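Local coordinates for probable sugar ABC transporter, sugar-binding protein (Streptococcus pneumoniae, PDB 2W7Y) that probably delivers host glycans to a sugar ABC transporter as its solute-binding protein, and binds the blood group A-trisaccharide, at residues Leu229-Leu243 against Gln416-Leu428. Residues are numbered along the deposited sequence; the frame is centred on the assembly and turned at random.
Sequences LTKEGIESKEFADAL and QKVKSTQDVLKSL
Gln422 NE2 donates an N-H to the backbone O of Ile234, at 3.0 Å. The acceptor lies almost in the amide plane of Gln422, and the donor lies in the carbonyl plane of Ile234. The N-H...O angle is only 136°, so the bond is bent. With chi1 at 54°, CG of Gln422 is flanked by both the backbone N and the carbonyl carbon, and the chain then runs extended to bring NE2 to the turn ahead of helix 237-243. This ties that turn to the helix of 416-427. Nearer the C-terminal end of that helix, a salt bridge, long and weak at 3.4 Å, joins Lys426 NZ to Glu235 OE1, the two side chains meeting at about a right angle. Lys231 also crosses Lys426 nearly at a right angle, and their CG atoms touch at 3.9 Å.

Ile234 fills the middle of the interface. Its CG2 branch lies against Gln422 CB, the two side chains running past each other in opposite directions. Its CD1 reaches Leu425 CB at 3.7 Å and also touches the Lys426 backbone. Leu425 CD2 comes to the edge of the Phe239 ring, and Ile234 CA lies over one face of that ring, toward its rim. Farther along, Leu243 CD2 and Thr421 CG2 meet tip to tip at 3.8 Å. Val418 packs its CG2 on Leu243 CB and its CG1 on Ala240 O.

The axes of helical segments 237-243 and 416-427 approach to 9.9 Å, with 125° between their N-to-C directions. The contact joins helix 414-427, the last in the chain, to the start of helix 237-252 and the turn before it. Helix 394-406 packs alongside, with Leu425 on Ala399 and Ile400. Helix 207-215 lies against segment 229-243: Phe211 meets Phe239 edge-to-face and touches Leu243.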
ATOM      1  N   LEU A 229       9.116  -0.404  15.874  1.00 23.45           N
ATOM      2  CA  LEU A 229       8.338  -0.986  16.966  1.00 23.41           C
ATOM      3  C   LEU A 229       9.227  -1.473  18.116  1.00 23.36           C
ATOM      4  O   LEU A 229      10.267  -2.102  17.894  1.00 23.13           O
ATOM      5  CB  LEU A 229       7.460  -2.128  16.431  1.00 23.39           C
ATOM      6  CG  LEU A 229       6.382  -2.763  17.320  1.00 23.62           C
ATOM      7  CD1 LEU A 229       5.358  -1.739  17.827  1.00 22.98           C
ATOM      8  CD2 LEU A 229       5.685  -3.892  16.573  1.00 23.29           C
ATOM      9  N   THR A 230       8.806  -1.166  19.341  1.00 23.41           N
ATOM     10  CA  THR A 230       9.509  -1.594  20.550  1.00 23.45           C
ATOM     11  C   THR A 230       8.596  -2.467  21.420  1.00 23.43           C
ATOM     12  O   THR A 230       7.378  -2.465  21.239  1.00 23.30           O
ATOM     13  CB  THR A 230      10.017  -0.387  21.381  1.00 23.56           C
ATOM     14  OG1 THR A 230       8.901   0.352  21.897  1.00 23.90           O
ATOM     15  CG2 THR A 230      10.905   0.536  20.535  1.00 23.35           C
ATOM     16  N   LYS A 231       9.194  -3.203  22.356  1.00 23.50           N
ATOM     17  CA  LYS A 231       8.454  -4.091  23.265  1.00 23.56           C
ATOM     18  C   LYS A 231       7.415  -3.337  24.094  1.00 23.59           C
ATOM     19  O   LYS A 231       6.281  -3.794  24.243  1.00 23.56           O
ATOM     20  CB  LYS A 231       9.412  -4.852  24.187  1.00 23.54           C
ATOM     21  CG  LYS A 231      10.198  -5.958  23.497  1.00 23.65           C
ATOM     22  CD  LYS A 231      11.448  -6.334  24.283  1.00 23.43           C
ATOM     23  CE  LYS A 231      11.183  -7.445  25.277  1.00 23.80           C
ATOM     24  NZ  LYS A 231      11.132  -8.779  24.618  1.00 24.11           N
ATOM     25  N   GLU A 232       7.813  -2.183  24.622  1.00 23.65           N
ATOM     26  CA  GLU A 232       6.914  -1.302  25.366  1.00 23.66           C
ATOM     27  C   GLU A 232       5.816  -0.720  24.473  1.00 23.64           C
ATOM     28  O   GLU A 232       4.700  -0.485  24.934  1.00 23.79           O
ATOM     29  CB  GLU A 232       7.690  -0.187  26.086  1.00 23.62           C
ATOM     30  CG  GLU A 232       8.928   0.343  25.349  1.00 23.82           C
ATOM     31  CD  GLU A 232      10.192  -0.474  25.617  1.00 23.76           C
ATOM     32  OE1 GLU A 232      10.466  -0.798  26.795  1.00 24.07           O
ATOM     33  OE2 GLU A 232      10.919  -0.781  24.647  1.00 23.60           O
ATOM     34  N   GLY A 233       6.138  -0.500  23.200  1.00 23.61           N
ATOM     35  CA  GLY A 233       5.158  -0.043  22.213  1.00 23.50           C
ATOM     36  C   GLY A 233       4.114  -1.106  21.910  1.00 23.48           C
ATOM     37  O   GLY A 233       2.948  -0.801  21.714  1.00 23.46           O
ATOM     38  N   ILE A 234       4.547  -2.362  21.873  1.00 23.38           N
ATOM     39  CA  ILE A 234       3.650  -3.499  21.713  1.00 23.40           C
ATOM     40  C   ILE A 234       2.675  -3.640  22.906  1.00 23.51           C
ATOM     41  O   ILE A 234       1.777  -4.488  22.874  1.00 23.48           O
ATOM     42  CB  ILE A 234       4.475  -4.816  21.511  1.00 23.40           C
ATOM     43  CG1 ILE A 234       5.271  -4.763  20.204  1.00 23.40           C
ATOM     44  CG2 ILE A 234       3.587  -6.044  21.489  1.00 23.27           C
ATOM     45  CD1 ILE A 234       6.455  -5.727  20.143  1.00 23.24           C
ATOM     46  N   GLU A 235       2.802  -2.784  23.925  1.00 23.64           N
ATOM     47  CA  GLU A 235       2.282  -3.162  25.237  1.00 23.58           C
ATOM     48  C   GLU A 235       1.758  -2.169  26.301  1.00 23.65           C
ATOM     49  O   GLU A 235       1.086  -2.644  27.219  1.00 23.69           O
ATOM     50  CB  GLU A 235       3.388  -3.987  25.921  1.00 23.68           C
ATOM     51  CG  GLU A 235       2.953  -4.813  27.125  1.00 23.82           C
ATOM     52  CD  GLU A 235       4.099  -5.133  28.047  1.00 24.38           C
ATOM     53  OE1 GLU A 235       5.257  -5.109  27.577  1.00 24.89           O
ATOM     54  OE2 GLU A 235       3.845  -5.406  29.243  1.00 24.46           O
ATOM     55  N   SER A 236       1.900  -0.842  26.211  1.00 23.66           N
ATOM     56  CA  SER A 236       1.097   0.070  25.370  1.00 23.53           C
ATOM     57  C   SER A 236      -0.373  -0.346  25.198  1.00 23.58           C
ATOM     58  O   SER A 236      -0.711  -1.255  24.436  1.00 23.57           O
ATOM     59  CB  SER A 236       1.804   0.644  24.121  1.00 23.56           C
ATOM     60  OG  SER A 236       1.237   0.160  22.913  1.00 23.78           O
ATOM     61  N   LYS A 237      -1.221   0.325  25.977  1.00 23.54           N
ATOM     62  CA  LYS A 237      -2.666   0.110  25.994  1.00 23.56           C
ATOM     63  C   LYS A 237      -3.297   0.377  24.626  1.00 23.58           C
ATOM     64  O   LYS A 237      -4.180  -0.363  24.195  1.00 23.72           O
ATOM     65  CB  LYS A 237      -3.309   0.977  27.090  1.00 23.56           C
ATOM     66  CG  LYS A 237      -4.830   1.096  27.036  1.00 23.77           C
ATOM     67  CD  LYS A 237      -5.405   1.560  28.378  1.00 24.02           C
ATOM     68  CE  LYS A 237      -6.770   2.233  28.202  1.00 24.02           C
ATOM     69  NZ  LYS A 237      -7.815   1.334  27.619  1.00 23.96           N
ATOM     70  N   GLU A 238      -2.822   1.420  23.949  1.00 23.54           N
ATOM     71  CA  GLU A 238      -3.280   1.768  22.604  1.00 23.52           C
ATOM     72  C   GLU A 238      -3.050   0.645  21.588  1.00 23.51           C
ATOM     73  O   GLU A 238      -3.926   0.360  20.774  1.00 23.73           O
ATOM     74  CB  GLU A 238      -2.617   3.063  22.119  1.00 23.53           C
ATOM     75  CG  GLU A 238      -3.045   4.322  22.875  1.00 23.43           C
ATOM     76  CD  GLU A 238      -2.257   4.553  24.154  1.00 23.33           C
ATOM     77  OE1 GLU A 238      -1.297   3.797  24.420  1.00 22.97           O
ATOM     78  OE2 GLU A 238      -2.598   5.503  24.894  1.00 23.36           O
ATOM     79  N   PHE A 239      -1.874   0.022  21.641  1.00 23.48           N
ATOM     80  CA  PHE A 239      -1.536  -1.116  20.782  1.00 23.39           C
ATOM     81  C   PHE A 239      -2.437  -2.316  21.075  1.00 23.40           C
ATOM     82  O   PHE A 239      -2.907  -2.985  20.152  1.00 23.46           O
ATOM     83  CB  PHE A 239      -0.069  -1.511  20.976  1.00 23.28           C
ATOM     84  CG  PHE A 239       0.494  -2.362  19.865  1.00 23.26           C
ATOM     85  CD1 PHE A 239       1.257  -1.789  18.855  1.00 23.08           C
ATOM     86  CD2 PHE A 239       0.278  -3.741  19.837  1.00 23.53           C
ATOM     87  CE1 PHE A 239       1.783  -2.566  17.830  1.00 23.02           C
ATOM     88  CE2 PHE A 239       0.797  -4.527  18.808  1.00 23.34           C
ATOM     89  CZ  PHE A 239       1.550  -3.937  17.804  1.00 22.97           C
ATOM     90  N   ALA A 240      -2.668  -2.579  22.361  1.00 23.36           N
ATOM     91  CA  ALA A 240      -3.501  -3.701  22.803  1.00 23.23           C
ATOM     92  C   ALA A 240      -4.983  -3.490  22.495  1.00 23.16           C
ATOM     93  O   ALA A 240      -5.666  -4.434  22.093  1.00 23.10           O
ATOM     94  CB  ALA A 240      -3.294  -3.975  24.287  1.00 23.06           C
ATOM     95  N   ASP A 241      -5.467  -2.262  22.692  1.00 23.12           N
ATOM     96  CA  ASP A 241      -6.860  -1.907  22.391  1.00 23.20           C
ATOM     97  C   ASP A 241      -7.173  -1.980  20.901  1.00 23.09           C
ATOM     98  O   ASP A 241      -8.243  -2.446  20.517  1.00 23.15           O
ATOM     99  CB  ASP A 241      -7.207  -0.507  22.911  1.00 23.22           C
ATOM    100  CG  ASP A 241      -7.204  -0.418  24.422  1.00 23.56           C
ATOM    101  OD1 ASP A 241      -7.202   0.724  24.935  1.00 24.08           O
ATOM    102  OD2 ASP A 241      -7.194  -1.474  25.098  1.00 23.60           O
ATOM    103  N   ALA A 242      -6.246  -1.506  20.073  1.00 23.02           N
ATOM    104  CA  ALA A 242      -6.417  -1.518  18.622  1.00 23.10           C
ATOM    105  C   ALA A 242      -6.533  -2.957  18.119  1.00 23.14           C
ATOM    106  O   ALA A 242      -7.470  -3.305  17.400  1.00 22.93           O
ATOM    107  CB  ALA A 242      -5.254  -0.799  17.946  1.00 23.13           C
ATOM    108  N   LEU A 243      -5.573  -3.780  18.529  1.00 23.10           N
ATOM    109  CA  LEU A 243      -5.558  -5.206  18.244  1.00 23.22           C
ATOM    110  C   LEU A 243      -6.904  -5.855  18.586  1.00 23.32           C
ATOM    111  O   LEU A 243      -7.471  -6.576  17.762  1.00 23.17           O
ATOM    112  CB  LEU A 243      -4.425  -5.859  19.041  1.00 23.23           C
ATOM    113  CG  LEU A 243      -3.455  -6.869  18.424  1.00 23.41           C
ATOM    114  CD1 LEU A 243      -2.997  -6.485  17.008  1.00 22.98           C
ATOM    115  CD2 LEU A 243      -2.260  -7.031  19.353  1.00 22.97           C
ATOM    116  N   GLN A 416      -7.047 -13.548  24.909  1.00 23.30           N
ATOM    117  CA  GLN A 416      -5.813 -14.330  24.937  1.00 23.28           C
ATOM    118  C   GLN A 416      -5.124 -14.395  23.576  1.00 23.22           C
ATOM    119  O   GLN A 416      -3.928 -14.684  23.500  1.00 23.27           O
ATOM    120  CB  GLN A 416      -6.044 -15.732  25.525  1.00 23.44           C
ATOM    121  CG  GLN A 416      -7.028 -16.600  24.758  1.00 23.58           C
ATOM    122  CD  GLN A 416      -7.346 -17.910  25.463  1.00 23.87           C
ATOM    123  OE1 GLN A 416      -7.047 -18.965  24.964  1.00 23.95           O
ATOM    124  NE2 GLN A 416      -7.946 -17.822  26.606  1.00 23.80           N
ATOM    125  N   LYS A 417      -5.876 -14.123  22.509  1.00 23.10           N
ATOM    126  CA  LYS A 417      -5.293 -13.962  21.178  1.00 22.96           C
ATOM    127  C   LYS A 417      -4.478 -12.671  21.089  1.00 22.93           C
ATOM    128  O   LYS A 417      -3.379 -12.672  20.528  1.00 22.79           O
ATOM    129  CB  LYS A 417      -6.367 -13.993  20.086  1.00 22.94           C
ATOM    130  CG  LYS A 417      -5.809 -14.016  18.661  1.00 22.93           C
ATOM    131  CD  LYS A 417      -5.046 -15.300  18.370  1.00 22.82           C
ATOM    132  CE  LYS A 417      -4.364 -15.250  17.018  1.00 23.30           C
ATOM    133  NZ  LYS A 417      -3.721 -16.554  16.691  1.00 23.26           N
ATOM    134  N   VAL A 418      -5.024 -11.585  21.639  1.00 22.82           N
ATOM    135  CA  VAL A 418      -4.312 -10.310  21.732  1.00 22.99           C
ATOM    136  C   VAL A 418      -2.985 -10.511  22.474  1.00 23.14           C
ATOM    137  O   VAL A 418      -1.930 -10.083  21.996  1.00 23.12           O
ATOM    138  CB  VAL A 418      -5.170  -9.209  22.424  1.00 22.94           C
ATOM    139  CG1 VAL A 418      -4.306  -8.040  22.891  1.00 22.90           C
ATOM    140  CG2 VAL A 418      -6.264  -8.716  21.497  1.00 22.87           C
ATOM    141  N   LYS A 419      -3.051 -11.193  23.620  1.00 23.14           N
ATOM    142  CA  LYS A 419      -1.873 -11.454  24.443  1.00 23.17           C
ATOM    143  C   LYS A 419      -0.827 -12.313  23.727  1.00 23.25           C
ATOM    144  O   LYS A 419       0.373 -12.037  23.821  1.00 23.28           O
ATOM    145  CB  LYS A 419      -2.265 -12.107  25.771  1.00 23.12           C
ATOM    146  CG  LYS A 419      -1.267 -11.832  26.883  1.00 23.27           C
ATOM    147  CD  LYS A 419      -1.045 -13.044  27.757  1.00 23.66           C
ATOM    148  CE  LYS A 419       0.302 -12.958  28.447  1.00 23.75           C
ATOM    149  NZ  LYS A 419       0.681 -14.239  29.100  1.00 24.04           N
ATOM    150  N   SER A 420      -1.284 -13.345  23.017  1.00 23.20           N
ATOM    151  CA  SER A 420      -0.379 -14.237  22.289  1.00 23.28           C
ATOM    152  C   SER A 420       0.179 -13.564  21.030  1.00 23.28           C
ATOM    153  O   SER A 420       1.292 -13.874  20.601  1.00 23.25           O
ATOM    154  CB  SER A 420      -1.052 -15.583  21.961  1.00 23.22           C
ATOM    155  OG  SER A 420      -1.782 -15.537  20.745  1.00 23.43           O
ATOM    156  N   THR A 421      -0.599 -12.650  20.452  1.00 23.23           N
ATOM    157  CA  THR A 421      -0.147 -11.847  19.316  1.00 23.25           C
ATOM    158  C   THR A 421       0.995 -10.925  19.736  1.00 23.31           C
ATOM    159  O   THR A 421       2.011 -10.838  19.044  1.00 23.39           O
ATOM    160  CB  THR A 421      -1.303 -11.027  18.692  1.00 23.26           C
ATOM    161  OG1 THR A 421      -2.271 -11.927  18.134  1.00 23.09           O
ATOM    162  CG2 THR A 421      -0.792 -10.095  17.597  1.00 22.94           C
ATOM    163  N   GLN A 422       0.834 -10.256  20.875  1.00 23.34           N
ATOM    164  CA  GLN A 422       1.894  -9.388  21.386  1.00 23.40           C
ATOM    165  C   GLN A 422       3.106 -10.182  21.886  1.00 23.37           C
ATOM    166  O   GLN A 422       4.217  -9.658  21.914  1.00 23.42           O
ATOM    167  CB  GLN A 422       1.375  -8.348  22.404  1.00 23.32           C
ATOM    168  CG  GLN A 422       0.590  -8.872  23.591  1.00 23.46           C
ATOM    169  CD  GLN A 422      -0.339  -7.825  24.208  1.00 23.37           C
ATOM    170  OE1 GLN A 422      -1.299  -8.169  24.897  1.00 23.28           O
ATOM    171  NE2 GLN A 422      -0.058  -6.551  23.960  1.00 23.07           N
ATOM    172  N   ASP A 423       2.891 -11.446  22.245  1.00 23.53           N
ATOM    173  CA  ASP A 423       3.986 -12.371  22.551  1.00 23.61           C
ATOM    174  C   ASP A 423       4.812 -12.683  21.298  1.00 23.64           C
ATOM    175  O   ASP A 423       6.044 -12.752  21.358  1.00 23.71           O
ATOM    176  CB  ASP A 423       3.447 -13.672  23.162  1.00 23.67           C
ATOM    177  CG  ASP A 423       3.078 -13.532  24.639  1.00 24.04           C
ATOM    178  OD1 ASP A 423       2.582 -14.525  25.221  1.00 24.07           O
ATOM    179  OD2 ASP A 423       3.283 -12.444  25.221  1.00 24.32           O
ATOM    180  N   VAL A 424       4.122 -12.869  20.173  1.00 23.57           N
ATOM    181  CA  VAL A 424       4.752 -13.149  18.879  1.00 23.51           C
ATOM    182  C   VAL A 424       5.560 -11.950  18.358  1.00 23.52           C
ATOM    183  O   VAL A 424       6.661 -12.123  17.824  1.00 23.56           O
ATOM    184  CB  VAL A 424       3.699 -13.628  17.825  1.00 23.55           C
ATOM    185  CG1 VAL A 424       4.244 -13.552  16.398  1.00 23.37           C
ATOM    186  CG2 VAL A 424       3.236 -15.053  18.136  1.00 23.26           C
ATOM    187  N   LEU A 425       5.019 -10.744  18.531  1.00 23.51           N
ATOM    188  CA  LEU A 425       5.682  -9.517  18.078  1.00 23.42           C
ATOM    189  C   LEU A 425       6.989  -9.203  18.813  1.00 23.34           C
ATOM    190  O   LEU A 425       7.954  -8.749  18.195  1.00 23.42           O
ATOM    191  CB  LEU A 425       4.733  -8.313  18.147  1.00 23.41           C
ATOM    192  CG  LEU A 425       3.852  -7.913  16.948  1.00 23.68           C
ATOM    193  CD1 LEU A 425       4.364  -8.442  15.593  1.00 23.90           C
ATOM    194  CD2 LEU A 425       2.405  -8.292  17.169  1.00 23.58           C
ATOM    195  N   LYS A 426       7.008  -9.444  20.125  1.00 23.25           N
ATOM    196  CA  LYS A 426       8.194  -9.219  20.959  1.00 23.29           C
ATOM    197  C   LYS A 426       9.379 -10.101  20.563  1.00 23.33           C
ATOM    198  O   LYS A 426      10.526  -9.655  20.601  1.00 23.35           O
ATOM    199  CB  LYS A 426       7.865  -9.447  22.437  1.00 23.35           C
ATOM    200  CG  LYS A 426       7.157  -8.293  23.127  1.00 23.23           C
ATOM    201  CD  LYS A 426       6.164  -8.826  24.147  1.00 23.41           C
ATOM    202  CE  LYS A 426       5.797  -7.796  25.191  1.00 23.35           C
ATOM    203  NZ  LYS A 426       6.565  -8.036  26.435  1.00 23.51           N
ATOM    204  N   SER A 427       9.090 -11.349  20.189  1.00 23.37           N
ATOM    205  CA  SER A 427      10.113 -12.317  19.782  1.00 23.42           C
ATOM    206  C   SER A 427      10.838 -11.944  18.485  1.00 23.51           C
ATOM    207  O   SER A 427      12.007 -12.296  18.304  1.00 23.50           O
ATOM    208  CB  SER A 427       9.504 -13.714  19.651  1.00 23.47           C
ATOM    209  OG  SER A 427       8.934 -14.140  20.874  1.00 23.59           O
ATOM    210  N   LEU A 428      10.144 -11.243  17.590  1.00 23.56           N
ATOM    211  CA  LEU A 428      10.719 -10.844  16.303  1.00 23.64           C
ATOM    212  C   LEU A 428      11.329  -9.435  16.322  1.00 23.68           C
ATOM    213  O   LEU A 428      10.999  -8.602  17.171  1.00 23.69           O
ATOM    214  CB  LEU A 428       9.670 -10.965  15.190  1.00 23.68           C
TER